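Local structure of D-alanyl transferase DltD (Enterococcus faecalis, 6O93) at residues A[33-38]-A[88-93]; A[42-47]-A[92-97]; A[278-283]-A[290-295]. The protein probably takes part in the D-alanylation of lipoteichoic acid in the Gram-positive cell wall, as a membrane-associated member of the DltD family with an SGNH-hydrolase-like fold. All blocks are in the same frame, centred on the assembly; numbering follows the deposited sequence.

In the fold
All three contacts pack elements against the central parallel sheet or its connections, but at different depths. Contact 1 is partly buried, about 16 Å from the centre of the chain, and joins the ends of helices 29-36 and 80-90 by apolar packing and a CH...O contact. Contacts 2 and 3 are buried, each centred about 9 Å from that point, and reach the sheet through strands 40-44 and 289-294. Contacts 1 and 2 share D92 and A93 and touch through V35, I94, M90 and F44. A probable hydrogen bond between H88 ND1 and Q282 OE1 links contact 1 to contact 3, which is itself purely apolar. Contact 2 runs from apolar packing to a sodium and phosphate site.

Contact 1: residues A[33-38]-A[88-93]; sequences KAVASG and HSMGDA
V35 lays its CG2 methyl against the end of M90, 3.8 Å from M90 CE, and its CG1 methyl against the carbonyl of the 3-10 turn, 3.6 Å from A93 O. The two branches are divided this way because CG1 stands anti to the backbone N (chi1 174°) and CG2 anti to the carbonyl carbon. M90 reaches across with CG anti to its own carbonyl carbon and an extended chain beyond, and the two side chains meet at about a right angle, so the contact is made by the methionine's terminal methyl and sulfur rather than along its length.

Nearer the surface the backbones come together. The CA atoms of A36 and A93 are 4.0 Å apart, an approach permitted by two methyl side chains, whose CB atoms meet at 3.7 Å. A36 CA also points its hydrogen at A93 O, at 3.5 Å with an angle of 148° at the hydrogen, the geometry of a CH...O contact. Both helices end here: G38 and G91, each with positive phi, are the first residues to leave helical geometry, and S37 OG bonds back to A34 O at 2.6 Å.

On the inner side V35 continues onto P42, and M90 onto F44 and L73, placing the pair over strands 40-44 and 69-73. The chemistry is therefore graded: apolar carbon and sulfur face the sheet, while toward the exposed A36 the join depends on close alanine packing and a CH...O contact, with V35 O and A93 O, two acceptors 3.5 Å apart, forming no hydrogen bond with each other.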
# COMPACT_ATOMS: atom_id res chain seq x y z
N LYS A 33 -13.19 4.16 -11.14
CA LYS A 33 -14.42 4.92 -10.96
C LYS A 33 -14.52 5.47 -9.54
O LYS A 33 -14.92 6.62 -9.34
CB LYS A 33 -15.63 4.04 -11.28
CG LYS A 33 -16.97 4.77 -11.25
CD LYS A 33 -17.06 5.82 -12.35
CE LYS A 33 -18.44 6.45 -12.41
NZ LYS A 33 -18.53 7.49 -13.47
N ALA A 34 -14.15 4.66 -8.54
CA ALA A 34 -14.22 5.10 -7.15
C ALA A 34 -13.31 6.31 -6.91
O ALA A 34 -13.72 7.29 -6.28
CB ALA A 34 -13.85 3.95 -6.22
N VAL A 35 -12.08 6.24 -7.41
CA VAL A 35 -11.13 7.34 -7.19
C VAL A 35 -11.52 8.55 -8.02
O VAL A 35 -11.39 9.70 -7.56
CB VAL A 35 -9.70 6.87 -7.51
CG1 VAL A 35 -8.72 8.03 -7.42
CG2 VAL A 35 -9.29 5.75 -6.55
N ALA A 36 -12.02 8.34 -9.24
CA ALA A 36 -12.41 9.45 -10.09
C ALA A 36 -13.58 10.23 -9.49
O ALA A 36 -13.74 11.42 -9.78
CB ALA A 36 -12.78 8.95 -11.49
N SER A 37 -14.40 9.58 -8.66
CA SER A 37 -15.55 10.25 -8.07
C SER A 37 -15.15 11.33 -7.07
O SER A 37 -15.95 12.22 -6.78
CB SER A 37 -16.46 9.24 -7.39
OG SER A 37 -15.89 8.77 -6.17
N GLY A 38 -13.93 11.26 -6.54
CA GLY A 38 -13.49 12.20 -5.52
C GLY A 38 -13.97 11.89 -4.12
O GLY A 38 -13.50 12.53 -3.17
N HIS A 88 -0.53 4.12 -11.83
CA HIS A 88 -0.48 4.51 -13.23
C HIS A 88 -1.77 4.15 -13.95
O HIS A 88 -2.25 4.92 -14.80
CB HIS A 88 0.72 3.84 -13.92
CG HIS A 88 0.84 4.18 -15.37
ND1 HIS A 88 1.57 5.26 -15.82
CD2 HIS A 88 0.32 3.60 -16.47
CE1 HIS A 88 1.50 5.33 -17.13
NE2 HIS A 88 0.75 4.33 -17.56
N SER A 89 -2.35 2.99 -13.63
CA SER A 89 -3.55 2.54 -14.32
C SER A 89 -4.77 3.40 -14.01
O SER A 89 -5.75 3.35 -14.74
CB SER A 89 -3.85 1.08 -13.97
OG SER A 89 -4.24 0.95 -12.62
N MET A 90 -4.72 4.19 -12.93
CA MET A 90 -5.83 5.07 -12.62
C MET A 90 -5.90 6.25 -13.58
O MET A 90 -6.98 6.82 -13.79
CB MET A 90 -5.72 5.57 -11.18
CG MET A 90 -5.96 4.49 -10.14
SD MET A 90 -5.79 5.08 -8.45
CE MET A 90 -6.28 3.61 -7.55
N GLY A 91 -4.77 6.63 -14.17
CA GLY A 91 -4.77 7.72 -15.12
C GLY A 91 -5.28 9.00 -14.51
O GLY A 91 -4.96 9.36 -13.37
N ASP A 92 -6.12 9.72 -15.27
CA ASP A 92 -6.66 10.98 -14.80
C ASP A 92 -7.65 10.81 -13.65
O ASP A 92 -8.05 11.81 -13.05
CB ASP A 92 -7.34 11.72 -15.96
CG ASP A 92 -6.35 12.16 -17.02
OD1 ASP A 92 -5.20 12.50 -16.66
OD2 ASP A 92 -6.72 12.17 -18.21
N ALA A 93 -8.05 9.58 -13.33
CA ALA A 93 -8.97 9.37 -12.21
C ALA A 93 -8.37 9.88 -10.90
O ALA A 93 -9.09 10.43 -10.06
CB ALA A 93 -9.32 7.89 -12.09

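Contact 2: residues A[42-47]-A[92-97]; sequences PFFGSS and DAIANK. With NA (sodium ion), chain K; PO4 (phosphate ion), chain F.
I94 holds CG1 anti to its backbone N (chi1 -165°) and extends on to CD1, while F44 sets its ring beside its own backbone N (chi1 -56°), which makes CD1 and CZ the meeting atoms. The side chains come from opposite directions and touch at the ring's edge, near its plane, with I94 CD1 4.1 Å from F44 CZ. The same methyl lies 4.3 Å from P42 CG, and with 75 Å² buried in all the touch is slight. I94 also opens a type II turn closed by K97, whose NZ donates to A93 O at 3.0 Å from above the carbonyl plane.

Past F44 comes a polar site. S46 OG binds the sodium ion at 2.8 Å, and E48 and S104 complete the protein ligands. Phosphate O4 is also on the metal and accepts two bonds from S47: from N at 3.0 Å, with an N-H...O angle of 162°, and from OG at 2.6 Å. S47 OG is also hydrogen-bonded to H349 NE2, consistent with a Ser-His-Asp triad with D346, as in SGNH hydrolases. The chemistry thus separates: P42 and F44 meet I94 through carbon, while sodium and a phosphate, probably from the crystallisation liquor, sit just past the strand at S46 and S47.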
# COMPACT_ATOMS: atom_id res chain seq x y z
N PRO A 42 -7.92 6.67 -2.07
CA PRO A 42 -7.21 5.38 -2.15
C PRO A 42 -6.19 5.25 -1.03
O PRO A 42 -5.38 6.16 -0.80
CB PRO A 42 -6.53 5.43 -3.53
CG PRO A 42 -6.38 6.88 -3.82
CD PRO A 42 -7.58 7.55 -3.20
N PHE A 43 -6.24 4.13 -0.32
CA PHE A 43 -5.27 3.76 0.70
C PHE A 43 -4.38 2.68 0.10
O PHE A 43 -4.76 1.51 0.05
CB PHE A 43 -5.95 3.25 1.97
CG PHE A 43 -6.42 4.32 2.91
CD1 PHE A 43 -7.06 5.45 2.43
CD2 PHE A 43 -6.24 4.18 4.27
CE1 PHE A 43 -7.50 6.43 3.30
CE2 PHE A 43 -6.68 5.16 5.15
CZ PHE A 43 -7.31 6.28 4.66
N PHE A 44 -3.19 3.08 -0.35
CA PHE A 44 -2.21 2.12 -0.86
C PHE A 44 -1.43 1.53 0.31
O PHE A 44 -0.80 2.26 1.08
CB PHE A 44 -1.27 2.80 -1.85
CG PHE A 44 -1.96 3.47 -3.00
CD1 PHE A 44 -2.44 2.72 -4.07
CD2 PHE A 44 -2.14 4.85 -3.02
CE1 PHE A 44 -3.08 3.34 -5.13
CE2 PHE A 44 -2.77 5.46 -4.08
CZ PHE A 44 -3.25 4.71 -5.14
N GLY A 45 -1.48 0.21 0.44
CA GLY A 45 -0.77 -0.47 1.51
C GLY A 45 -0.67 -1.97 1.26
O GLY A 45 -0.65 -2.41 0.11
N SER A 46 -0.62 -2.75 2.34
CA SER A 46 -0.57 -4.20 2.21
C SER A 46 -1.44 -4.85 3.29
O SER A 46 -2.57 -4.40 3.52
CB SER A 46 0.89 -4.69 2.26
OG SER A 46 1.59 -4.16 3.38
N SER A 47 -0.95 -5.91 3.95
CA SER A 47 -1.83 -6.73 4.78
C SER A 47 -2.37 -5.98 6.00
O SER A 47 -3.40 -6.38 6.55
CB SER A 47 -1.09 -7.99 5.25
OG SER A 47 0.06 -7.67 6.02
N ASP A 92 -6.12 9.72 -15.27
CA ASP A 92 -6.66 10.98 -14.80
C ASP A 92 -7.65 10.81 -13.65
O ASP A 92 -8.05 11.81 -13.05
CB ASP A 92 -7.34 11.72 -15.96
CG ASP A 92 -6.35 12.16 -17.02
OD1 ASP A 92 -5.20 12.50 -16.66
OD2 ASP A 92 -6.72 12.17 -18.21
N ALA A 93 -8.05 9.58 -13.33
CA ALA A 93 -8.97 9.37 -12.21
C ALA A 93 -8.37 9.88 -10.90
O ALA A 93 -9.09 10.43 -10.06
CB ALA A 93 -9.32 7.89 -12.09
N ILE A 94 -7.06 9.71 -10.72
CA ILE A 94 -6.39 10.14 -9.49
C ILE A 94 -5.77 11.52 -9.62
O ILE A 94 -5.28 12.06 -8.61
CB ILE A 94 -5.31 9.11 -9.07
CG1 ILE A 94 -4.88 9.35 -7.62
CG2 ILE A 94 -4.11 9.19 -10.00
CD1 ILE A 94 -3.99 8.27 -7.06
N ALA A 95 -5.78 12.12 -10.81
CA ALA A 95 -5.12 13.40 -11.02
C ALA A 95 -5.70 14.48 -10.11
O ALA A 95 -6.92 14.63 -10.01
CB ALA A 95 -5.24 13.81 -12.48
N ASN A 96 -4.82 15.23 -9.45
CA ASN A 96 -5.18 16.37 -8.62
C ASN A 96 -5.98 15.98 -7.38
O ASN A 96 -6.63 16.84 -6.77
CB ASN A 96 -5.97 17.41 -9.43
CG ASN A 96 -5.30 17.76 -10.74
OD1 ASN A 96 -5.89 17.64 -11.81
ND2 ASN A 96 -4.05 18.20 -10.65
N LYS A 97 -5.95 14.72 -6.99
CA LYS A 97 -6.72 14.23 -5.86
C LYS A 97 -5.78 13.88 -4.70
O LYS A 97 -4.58 14.14 -4.75
CB LYS A 97 -7.58 13.05 -6.29
CG LYS A 97 -8.56 13.42 -7.40
CD LYS A 97 -9.72 12.44 -7.50
CE LYS A 97 -10.75 12.93 -8.50
NZ LYS A 97 -10.15 13.19 -9.84
NA NA K . 2.23 -4.85 6.03
P PO4 F . 3.15 -7.55 3.74
O1 PO4 F . 3.34 -7.35 2.26
O2 PO4 F . 4.24 -6.82 4.49
O3 PO4 F . 3.22 -9.02 4.06
O4 PO4 F . 1.80 -7.01 4.16

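Contact 3: residues A[278-283]-A[290-295]; sequences AALEQL and VLFVIP
L280 makes the tight part of this contact, its CD2 methyl set 3.4 Å from F292 CZ and 3.7 Å from F292 CE2. The methyl approaches the CZ end of the ring obliquely. Although the CB of L280 does not aim at the strand, the tip of the side chain swings nearer, with CG anti to the carbonyl carbon (chi1 -66°). F292 likewise turns CG anti to its carbonyl carbon (chi1 -64°) and presents CZ to the helix. The V290 CG1 methyl lies over one face of its ring, 3.5 Å above the plane and offset toward the rim.

Packing around L283 is looser. Both its methyls rest against a single methyl of V290, CD2 at 3.9 Å and CD1 at 4.0 Å from V290 CG2, and the side chains cross at about a right angle. L283 CD1 is also 4.4 Å from F292 CZ, again oblique, so this leucine spans both strand residues without pressing on either. No solvent side separates the two halves, since all four touching residues are buried; the difference is one of closeness. The axes of helix and strand stay 11.7 Å apart and run nearly antiparallel, at 159°, and between the two segments every contact is apolar carbon.

A helix leading through a short loop into a parallel strand is the alpha-to-beta step of alpha/beta layering, consistent with an SGNH-type fold. Helix 309-324 touches L280 and F292 through L323, and F328 meets the F292 ring nearly perpendicular. L283 also touches I87 of helix 80-90, while strand 289-294 lies between strands 98-102 and 331-333, with helix 352-367 packed on L291 and V293.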
# COMPACT_ATOMS: atom_id res chain seq x y z
N ALA A 278 9.44 4.50 -8.01
CA ALA A 278 8.52 4.37 -9.14
C ALA A 278 7.12 4.83 -8.76
O ALA A 278 6.46 5.53 -9.53
CB ALA A 278 8.50 2.93 -9.63
N ALA A 279 6.66 4.46 -7.56
CA ALA A 279 5.35 4.90 -7.11
C ALA A 279 5.32 6.41 -6.88
O ALA A 279 4.32 7.07 -7.17
CB ALA A 279 4.95 4.16 -5.84
N LEU A 280 6.42 6.97 -6.37
CA LEU A 280 6.48 8.41 -6.13
C LEU A 280 6.41 9.19 -7.43
O LEU A 280 5.72 10.22 -7.51
CB LEU A 280 7.75 8.75 -5.36
CG LEU A 280 7.86 8.21 -3.94
CD1 LEU A 280 9.23 8.51 -3.36
CD2 LEU A 280 6.76 8.79 -3.06
N GLU A 281 7.11 8.73 -8.47
CA GLU A 281 7.06 9.43 -9.75
C GLU A 281 5.66 9.40 -10.34
O GLU A 281 5.19 10.40 -10.90
CB GLU A 281 8.07 8.82 -10.73
CG GLU A 281 7.98 9.40 -12.14
CD GLU A 281 9.22 9.14 -12.98
OE1 GLU A 281 10.24 8.69 -12.43
OE2 GLU A 281 9.17 9.40 -14.20
N GLN A 282 4.96 8.26 -10.23
CA GLN A 282 3.60 8.18 -10.74
C GLN A 282 2.67 9.14 -10.00
O GLN A 282 1.81 9.78 -10.61
CB GLN A 282 3.07 6.75 -10.63
CG GLN A 282 3.83 5.74 -11.48
CD GLN A 282 3.73 6.04 -12.97
OE1 GLN A 282 2.68 6.45 -13.47
NE2 GLN A 282 4.83 5.83 -13.69
N LEU A 283 2.84 9.25 -8.68
CA LEU A 283 2.00 10.16 -7.90
C LEU A 283 2.30 11.61 -8.25
O LEU A 283 1.37 12.42 -8.40
CB LEU A 283 2.22 9.91 -6.41
CG LEU A 283 1.73 8.55 -5.91
CD1 LEU A 283 2.41 8.16 -4.60
CD2 LEU A 283 0.21 8.57 -5.74
N VAL A 290 -0.39 13.41 -1.20
CA VAL A 290 -0.27 12.10 -0.56
C VAL A 290 0.17 12.26 0.88
O VAL A 290 1.09 13.03 1.19
CB VAL A 290 0.72 11.20 -1.32
CG1 VAL A 290 0.75 9.81 -0.71
CG2 VAL A 290 0.37 11.14 -2.79
N LEU A 291 -0.48 11.52 1.77
CA LEU A 291 -0.04 11.36 3.15
C LEU A 291 0.62 9.99 3.29
O LEU A 291 -0.02 8.96 3.06
CB LEU A 291 -1.21 11.49 4.13
CG LEU A 291 -0.91 11.16 5.59
CD1 LEU A 291 0.15 12.10 6.17
CD2 LEU A 291 -2.18 11.20 6.41
N PHE A 292 1.89 9.99 3.68
CA PHE A 292 2.65 8.76 3.88
C PHE A 292 2.67 8.40 5.36
O PHE A 292 2.87 9.26 6.22
CB PHE A 292 4.08 8.91 3.35
CG PHE A 292 4.15 9.13 1.87
CD1 PHE A 292 4.08 10.41 1.34
CD2 PHE A 292 4.28 8.06 1.00
CE1 PHE A 292 4.14 10.62 -0.02
CE2 PHE A 292 4.34 8.26 -0.36
CZ PHE A 292 4.27 9.54 -0.88
N VAL A 293 2.46 7.12 5.65
CA VAL A 293 2.40 6.61 7.01
C VAL A 293 3.50 5.57 7.19
O VAL A 293 3.67 4.69 6.35
CB VAL A 293 1.02 5.99 7.33
CG1 VAL A 293 0.98 5.48 8.76
CG2 VAL A 293 -0.08 7.01 7.08
N ILE A 294 4.25 5.69 8.28
CA ILE A 294 5.28 4.73 8.64
C ILE A 294 4.90 4.13 9.99
O ILE A 294 4.86 4.85 11.00
CB ILE A 294 6.68 5.36 8.72
CG1 ILE A 294 7.03 6.05 7.40
CG2 ILE A 294 7.73 4.29 9.04
CD1 ILE A 294 8.35 6.79 7.43
N PRO A 295 4.62 2.83 10.08
CA PRO A 295 4.22 2.24 11.35
C PRO A 295 5.43 1.82 12.16
O PRO A 295 6.55 1.75 11.64
CB PRO A 295 3.39 1.02 10.92
CG PRO A 295 4.07 0.58 9.67
CD PRO A 295 4.57 1.84 8.99